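Local coordinates for projannalysin (Methanocaldococcus jannaschii, PDB 4JIX), which is the zymogen of a small soluble zinc metallopeptidase, a minigluzincin, and in its active form probably hydrolyses peptide bonds, at residues 68-71 with 72-76; 18-22 with 23-27. The protein carries 1 engineered substitution. All coordinates share one frame; numbering follows the deposited sequence.

Contact 1. Residues 68-71 with 72-76; sequences IILH and ELIHF. With ZN (zinc ion), chain C.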
ATOM      1  N   ILE A  68       0.343   4.551  -9.350  1.00 38.30           N
ATOM      2  CA  ILE A  68       0.206   5.534  -8.268  1.00 38.91           C
ATOM      3  C   ILE A  68       0.036   6.942  -8.876  1.00 42.31           C
ATOM      4  O   ILE A  68      -0.874   7.668  -8.482  1.00 40.63           O
ATOM      5  CB  ILE A  68       1.447   5.444  -7.322  1.00 42.51           C
ATOM      6  CG1 ILE A  68       1.400   4.169  -6.432  1.00 42.27           C
ATOM      7  CG2 ILE A  68       1.615   6.701  -6.462  1.00 44.40           C
ATOM      8  CD1 ILE A  68       2.835   3.792  -5.813  1.00 45.11           C
ATOM      9  N   ILE A  69       0.924   7.314  -9.816  1.00 38.63           N
ATOM     10  CA  ILE A  69       0.897   8.621 -10.483  1.00 38.43           C
ATOM     11  C   ILE A  69      -0.383   8.735 -11.315  1.00 42.35           C
ATOM     12  O   ILE A  69      -1.012   9.795 -11.296  1.00 41.86           O
ATOM     13  CB  ILE A  69       2.178   8.857 -11.331  1.00 41.95           C
ATOM     14  CG1 ILE A  69       3.436   8.934 -10.430  1.00 41.61           C
ATOM     15  CG2 ILE A  69       2.053  10.135 -12.193  1.00 42.93           C
ATOM     16  CD1 ILE A  69       4.784   8.657 -11.177  1.00 42.70           C
ATOM     17  N   LEU A  70      -0.758   7.657 -12.052  1.00 39.58           N
ATOM     18  CA  LEU A  70      -1.989   7.603 -12.848  1.00 38.78           C
ATOM     19  C   LEU A  70      -3.201   7.904 -11.966  1.00 41.01           C
ATOM     20  O   LEU A  70      -4.063   8.675 -12.376  1.00 41.94           O
ATOM     21  CB  LEU A  70      -2.162   6.227 -13.518  1.00 38.54           C
ATOM     22  CG  LEU A  70      -3.412   6.014 -14.398  1.00 43.40           C
ATOM     23  CD1 LEU A  70      -3.398   6.895 -15.679  1.00 43.61           C
ATOM     24  CD2 LEU A  70      -3.575   4.536 -14.774  1.00 42.37           C
ATOM     25  N   HIS A  71      -3.258   7.315 -10.763  1.00 37.65           N
ATOM     26  CA  HIS A  71      -4.364   7.571  -9.831  1.00 37.82           C
ATOM     27  C   HIS A  71      -4.498   9.082  -9.546  1.00 40.51           C
ATOM     28  O   HIS A  71      -5.584   9.637  -9.686  1.00 39.05           O
ATOM     29  CB  HIS A  71      -4.179   6.800  -8.497  1.00 37.21           C
ATOM     30  CG  HIS A  71      -5.338   6.978  -7.552  1.00 39.40           C
ATOM     31  ND1 HIS A  71      -6.349   6.039  -7.465  1.00 41.27           N
ATOM     32  CD2 HIS A  71      -5.623   8.007  -6.721  1.00 40.48           C
ATOM     33  CE1 HIS A  71      -7.198   6.503  -6.555  1.00 40.64           C
ATOM     34  NE2 HIS A  71      -6.821   7.708  -6.105  1.00 40.40           N
ATOM     35  N   GLU A  72      -3.403   9.732  -9.140  1.00 37.77           N
ATOM     36  CA  GLU A  72      -3.448  11.167  -8.803  1.00 37.99           C
ATOM     37  C   GLU A  72      -3.823  12.050  -9.985  1.00 42.05           C
ATOM     38  O   GLU A  72      -4.506  13.064  -9.812  1.00 41.21           O
ATOM     39  CB  GLU A  72      -2.085  11.651  -8.283  1.00 39.07           C
ATOM     40  CG  GLU A  72      -1.474  10.786  -7.198  1.00 43.25           C
ATOM     41  CD  GLU A  72      -2.316  10.644  -5.953  1.00 52.42           C
ATOM     42  OE1 GLU A  72      -3.217  11.482  -5.730  1.00 43.80           O
ATOM     43  OE2 GLU A  72      -2.103   9.653  -5.224  1.00 47.33           O
ATOM     44  N   LEU A  73      -3.295  11.708 -11.168  1.00 38.15           N
ATOM     45  CA  LEU A  73      -3.486  12.536 -12.339  1.00 38.92           C
ATOM     46  C   LEU A  73      -4.868  12.340 -12.957  1.00 42.35           C
ATOM     47  O   LEU A  73      -5.363  13.284 -13.565  1.00 41.90           O
ATOM     48  CB  LEU A  73      -2.335  12.366 -13.348  1.00 39.35           C
ATOM     49  CG  LEU A  73      -0.956  12.894 -12.847  1.00 44.00           C
ATOM     50  CD1 LEU A  73       0.108  12.777 -13.917  1.00 45.69           C
ATOM     51  CD2 LEU A  73      -1.035  14.371 -12.357  1.00 46.17           C
ATOM     52  N   ILE A  74      -5.532  11.187 -12.724  1.00 39.41           N
ATOM     53  CA  ILE A  74      -6.925  11.008 -13.161  1.00 39.97           C
ATOM     54  C   ILE A  74      -7.788  12.023 -12.378  1.00 43.83           C
ATOM     55  O   ILE A  74      -8.574  12.736 -12.999  1.00 45.73           O
ATOM     56  CB  ILE A  74      -7.444   9.545 -13.027  1.00 42.49           C
ATOM     57  CG1 ILE A  74      -6.778   8.643 -14.098  1.00 42.13           C
ATOM     58  CG2 ILE A  74      -8.999   9.485 -13.161  1.00 42.65           C
ATOM     59  CD1 ILE A  74      -6.959   7.152 -13.829  1.00 41.78           C
ATOM     60  N   HIS A  75      -7.564  12.152 -11.043  1.00 38.66           N
ATOM     61  CA  HIS A  75      -8.265  13.137 -10.209  1.00 38.38           C
ATOM     62  C   HIS A  75      -8.098  14.544 -10.804  1.00 43.59           C
ATOM     63  O   HIS A  75      -9.071  15.282 -10.918  1.00 43.19           O
ATOM     64  CB  HIS A  75      -7.724  13.142  -8.762  1.00 37.42           C
ATOM     65  CG  HIS A  75      -8.187  12.004  -7.915  1.00 38.68           C
ATOM     66  ND1 HIS A  75      -9.528  11.804  -7.644  1.00 39.77           N
ATOM     67  CD2 HIS A  75      -7.464  11.064  -7.269  1.00 37.69           C
ATOM     68  CE1 HIS A  75      -9.580  10.753  -6.845  1.00 37.89           C
ATOM     69  NE2 HIS A  75      -8.364  10.273  -6.593  1.00 37.40           N
ATOM     70  N   PHE A  76      -6.860  14.904 -11.172  1.00 40.63           N
ATOM     71  CA  PHE A  76      -6.572  16.210 -11.737  1.00 41.79           C
ATOM     72  C   PHE A  76      -7.309  16.387 -13.067  1.00 47.52           C
ATOM     73  O   PHE A  76      -7.914  17.441 -13.283  1.00 47.81           O
ATOM     74  CB  PHE A  76      -5.055  16.426 -11.907  1.00 43.33           C
ATOM     75  CG  PHE A  76      -4.664  17.792 -12.441  1.00 46.06           C
ATOM     76  CD1 PHE A  76      -3.672  17.920 -13.410  1.00 49.13           C
ATOM     77  CD2 PHE A  76      -5.256  18.954 -11.939  1.00 48.62           C
ATOM     78  CE1 PHE A  76      -3.288  19.181 -13.879  1.00 50.89           C
ATOM     79  CE2 PHE A  76      -4.867  20.215 -12.405  1.00 52.39           C
ATOM     80  CZ  PHE A  76      -3.895  20.319 -13.381  1.00 51.23           C
TER
HETATM   81 ZN    ZN C 201      -7.955   9.004  -4.933  1.00 42.56          ZN
HETATM   82  O   HOH W   1      -7.534   7.765  -3.186  1.00 39.81           O
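The imidazoles of H71 and H75 converge on one zinc ion, each through NE2 at 2.1 Å from the metal. Their planes stand at 70°, an oblique pairing neither stacked nor edge-to-face: NE2 of H71 lies at the edge of the H75 ring, while NE2 of H75 approaches the H71 ring obliquely. The 3.0 Å between H71 NE2 and H75 NE2 is set by the shared metal. Different torsions bring the rings there, CG of H71 lying anti to the backbone N (chi1 -177°) and CG of H75 anti to the carbonyl carbon (chi1 -77°). A hydrogen bond between H75 ND1 and the backbone carbonyl oxygen of S80 holds the turn of the second ring. Together with E72 the two histidines form the HExxH motif on helix 62-78; H83 is the third histidine ligand, and a water binds the zinc at 2.2 Å.

The first torsion of E72 (CG anti to the carbonyl carbon) puts CG 3.4 Å from I68 O, and the bend at chi2 turns the carboxylate. With an alanine here, the carboxylate near the zinc ligands would be gone and a gap would probably open against A41 and F43 of strand 41-44. On the side away from the metal I69 CG2 lies alongside L73 CD1 at 3.7 Å; on the flank L70 CG meets I74 CD1 at 3.8 Å, facing L91.

Contact 2. Residues 18-22 with 23-27; sequences EILIS and LNINE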
ATOM      1  N   GLU A  18       4.798  10.913 -19.446  1.00 51.16           N
ATOM      2  CA  GLU A  18       4.124   9.912 -20.274  1.00 51.44           C
ATOM      3  C   GLU A  18       2.627   9.816 -19.915  1.00 52.48           C
ATOM      4  O   GLU A  18       1.789   9.686 -20.806  1.00 52.22           O
ATOM      5  CB  GLU A  18       4.806   8.545 -20.116  1.00 53.10           C
ATOM      6  CG  GLU A  18       6.056   8.397 -20.972  1.00 67.44           C
ATOM      7  CD  GLU A  18       6.947   7.195 -20.698  1.00 85.90           C
ATOM      8  OE1 GLU A  18       6.584   6.353 -19.845  1.00 73.71           O
ATOM      9  OE2 GLU A  18       8.020   7.103 -21.339  1.00 82.01           O
ATOM     10  N   ILE A  19       2.296   9.912 -18.617  1.00 47.53           N
ATOM     11  CA  ILE A  19       0.909   9.861 -18.124  1.00 46.12           C
ATOM     12  C   ILE A  19       0.183  11.168 -18.481  1.00 49.34           C
ATOM     13  O   ILE A  19      -0.952  11.113 -18.957  1.00 48.71           O
ATOM     14  CB  ILE A  19       0.849   9.528 -16.610  1.00 47.24           C
ATOM     15  CG1 ILE A  19       1.349   8.081 -16.374  1.00 47.35           C
ATOM     16  CG2 ILE A  19      -0.571   9.709 -16.025  1.00 47.32           C
ATOM     17  CD1 ILE A  19       1.870   7.779 -14.931  1.00 49.24           C
ATOM     18  N   LEU A  20       0.839  12.330 -18.293  1.00 46.13           N
ATOM     19  CA  LEU A  20       0.244  13.615 -18.699  1.00 46.16           C
ATOM     20  C   LEU A  20      -0.079  13.591 -20.195  1.00 50.89           C
ATOM     21  O   LEU A  20      -1.129  14.085 -20.590  1.00 50.74           O
ATOM     22  CB  LEU A  20       1.162  14.806 -18.375  1.00 46.21           C
ATOM     23  CG  LEU A  20       1.456  15.093 -16.901  1.00 48.70           C
ATOM     24  CD1 LEU A  20       2.651  16.028 -16.785  1.00 50.25           C
ATOM     25  CD2 LEU A  20       0.224  15.720 -16.177  1.00 44.89           C
ATOM     26  N   ILE A  21       0.794  12.966 -21.024  1.00 51.33           N
ATOM     27  CA  ILE A  21       0.560  12.858 -22.472  1.00 53.66           C
ATOM     28  C   ILE A  21      -0.638  11.916 -22.739  1.00 56.18           C
ATOM     29  O   ILE A  21      -1.577  12.348 -23.402  1.00 54.86           O
ATOM     30  CB  ILE A  21       1.832  12.439 -23.281  1.00 58.90           C
ATOM     31  CG1 ILE A  21       2.868  13.593 -23.292  1.00 60.92           C
ATOM     32  CG2 ILE A  21       1.472  12.051 -24.745  1.00 62.11           C
ATOM     33  CD1 ILE A  21       4.374  13.193 -23.719  1.00 75.15           C
ATOM     34  N   SER A  22      -0.632  10.672 -22.170  1.00 52.19           N
ATOM     35  CA  SER A  22      -1.702   9.684 -22.395  1.00 52.12           C
ATOM     36  C   SER A  22      -3.064  10.183 -21.884  1.00 53.93           C
ATOM     37  O   SER A  22      -4.082   9.916 -22.524  1.00 54.14           O
ATOM     38  CB  SER A  22      -1.353   8.333 -21.772  1.00 53.65           C
ATOM     39  OG  SER A  22      -1.380   8.394 -20.352  1.00 63.33           O
ATOM     40  N   LEU A  23      -3.082  10.957 -20.778  1.00 49.31           N
ATOM     41  CA  LEU A  23      -4.323  11.521 -20.239  1.00 47.46           C
ATOM     42  C   LEU A  23      -4.713  12.828 -20.921  1.00 53.47           C
ATOM     43  O   LEU A  23      -5.790  13.350 -20.638  1.00 52.28           O
ATOM     44  CB  LEU A  23      -4.220  11.758 -18.725  1.00 45.10           C
ATOM     45  CG  LEU A  23      -4.361  10.531 -17.813  1.00 48.25           C
ATOM     46  CD1 LEU A  23      -4.101  10.925 -16.365  1.00 46.92           C
ATOM     47  CD2 LEU A  23      -5.756   9.883 -17.941  1.00 48.23           C
ATOM     48  N   ASN A  24      -3.858  13.357 -21.820  1.00 53.03           N
ATOM     49  CA  ASN A  24      -4.066  14.621 -22.554  1.00 54.27           C
ATOM     50  C   ASN A  24      -4.235  15.824 -21.581  1.00 55.57           C
ATOM     51  O   ASN A  24      -5.159  16.633 -21.717  1.00 54.92           O
ATOM     52  CB  ASN A  24      -5.248  14.522 -23.538  1.00 58.40           C
ATOM     53  CG  ASN A  24      -5.294  15.624 -24.577  1.00 81.53           C
ATOM     54  OD1 ASN A  24      -4.275  16.032 -25.147  1.00 79.18           O
ATOM     55  ND2 ASN A  24      -6.487  16.130 -24.847  1.00 71.88           N
ATOM     56  N   ILE A  25      -3.343  15.911 -20.584  1.00 50.12           N
ATOM     57  CA  ILE A  25      -3.327  17.022 -19.621  1.00 47.70           C
ATOM     58  C   ILE A  25      -2.243  18.021 -20.079  1.00 51.57           C
ATOM     59  O   ILE A  25      -1.049  17.672 -20.100  1.00 50.11           O
ATOM     60  CB  ILE A  25      -3.085  16.527 -18.155  1.00 48.08           C
ATOM     61  CG1 ILE A  25      -4.226  15.604 -17.632  1.00 46.10           C
ATOM     62  CG2 ILE A  25      -2.842  17.715 -17.190  1.00 46.64           C
ATOM     63  CD1 ILE A  25      -3.846  14.749 -16.348  1.00 41.40           C
ATOM     64  N   ASN A  26      -2.647  19.249 -20.450  1.00 50.11           N
ATOM     65  CA  ASN A  26      -1.675  20.279 -20.832  1.00 50.77           C
ATOM     66  C   ASN A  26      -1.552  21.351 -19.745  1.00 53.51           C
ATOM     67  O   ASN A  26      -0.911  22.381 -19.960  1.00 54.52           O
ATOM     68  CB  ASN A  26      -1.955  20.930 -22.195  1.00 53.42           C
ATOM     69  CG  ASN A  26      -0.768  21.766 -22.679  1.00 64.38           C
ATOM     70  OD1 ASN A  26       0.402  21.396 -22.504  1.00 55.87           O
ATOM     71  ND2 ASN A  26      -1.026  22.953 -23.195  1.00 51.54           N
ATOM     72  N   GLU A  27      -2.147  21.123 -18.574  1.00 47.86           N
ATOM     73  CA  GLU A  27      -1.957  22.074 -17.490  1.00 47.24           C
ATOM     74  C   GLU A  27      -0.626  21.761 -16.852  1.00 52.27           C
ATOM     75  O   GLU A  27      -0.276  20.587 -16.711  1.00 51.56           O
ATOM     76  CB  GLU A  27      -3.097  21.999 -16.456  1.00 46.53           C
ATOM     77  CG  GLU A  27      -4.348  22.728 -16.900  1.00 56.63           C
ATOM     78  CD  GLU A  27      -5.493  22.517 -15.937  1.00 77.11           C
ATOM     79  OE1 GLU A  27      -6.133  21.442 -15.995  1.00 69.92           O
ATOM     80  OE2 GLU A  27      -5.704  23.400 -15.076  1.00 72.26           O
TER
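L20 and I25 close the C-terminal end of helix 12-22 with a Schellman motif, their side chains meeting at a slant on the side that meets helix 62-78. CD2 of L20 reaches CG2 of I25 at 3.8 Å, and I25 CB is almost as near to the same methyl. This is the apolar pairing expected of the motif, in which the residue just past the turn folds back onto the one five places earlier.

The backbone evidence agrees. N24 has a positive phi of 59°, which reverses the chain, and two N-H groups then point back into the last turn. I25 N binds L20 O at 2.9 Å, in the carbonyl plane, whereas N24 N binds I21 O at 3.0 Å from above the carbonyl plane, 64° out of it and so off any lone pair. The two bonds differ in kind, the first well directed and the second strongly bent at its acceptor.

I19 and L23 are related otherwise. They lie side by side and point the same way, one helical turn apart, with I19 CG2 at 3.7 Å from L23 CD1. CG2 of I19 is the branch anti to the backbone N, and that places it on the side of L23, while the other branch leads off toward I69 of helix 62-78, and I19 also touches H66. L23 also rests on Y94, and its own N-H holds the helix to its last turn through I19 O at 2.8 Å. Beside this pair, S22 OG sits between the backbone N and the carbonyl carbon (chi1 70°) and is hydrogen-bonded to Y94 OH.

In the fold
Contact 1 lies deep in the chain, about 6 Å from its centre, and every residue that touches there is buried; contact 2 lies about 13 Å out and is only partly covered. Both are local, one within helix 62-78, the other where helix 12-22 gives way to a loop. Their chemistry follows their place: metal ligation by imidazoles in the former, a backbone-capped helix end with aliphatic pairs in the latter. The two helices meet directly, since I69 CG2 packs on I19 CD1 at 3.6 Å, and the loop lies against F76, whose CE1 is 3.6 Å from I25 CG2. Contact 2 thus backs the zinc-binding helix on a face turned away from the metal.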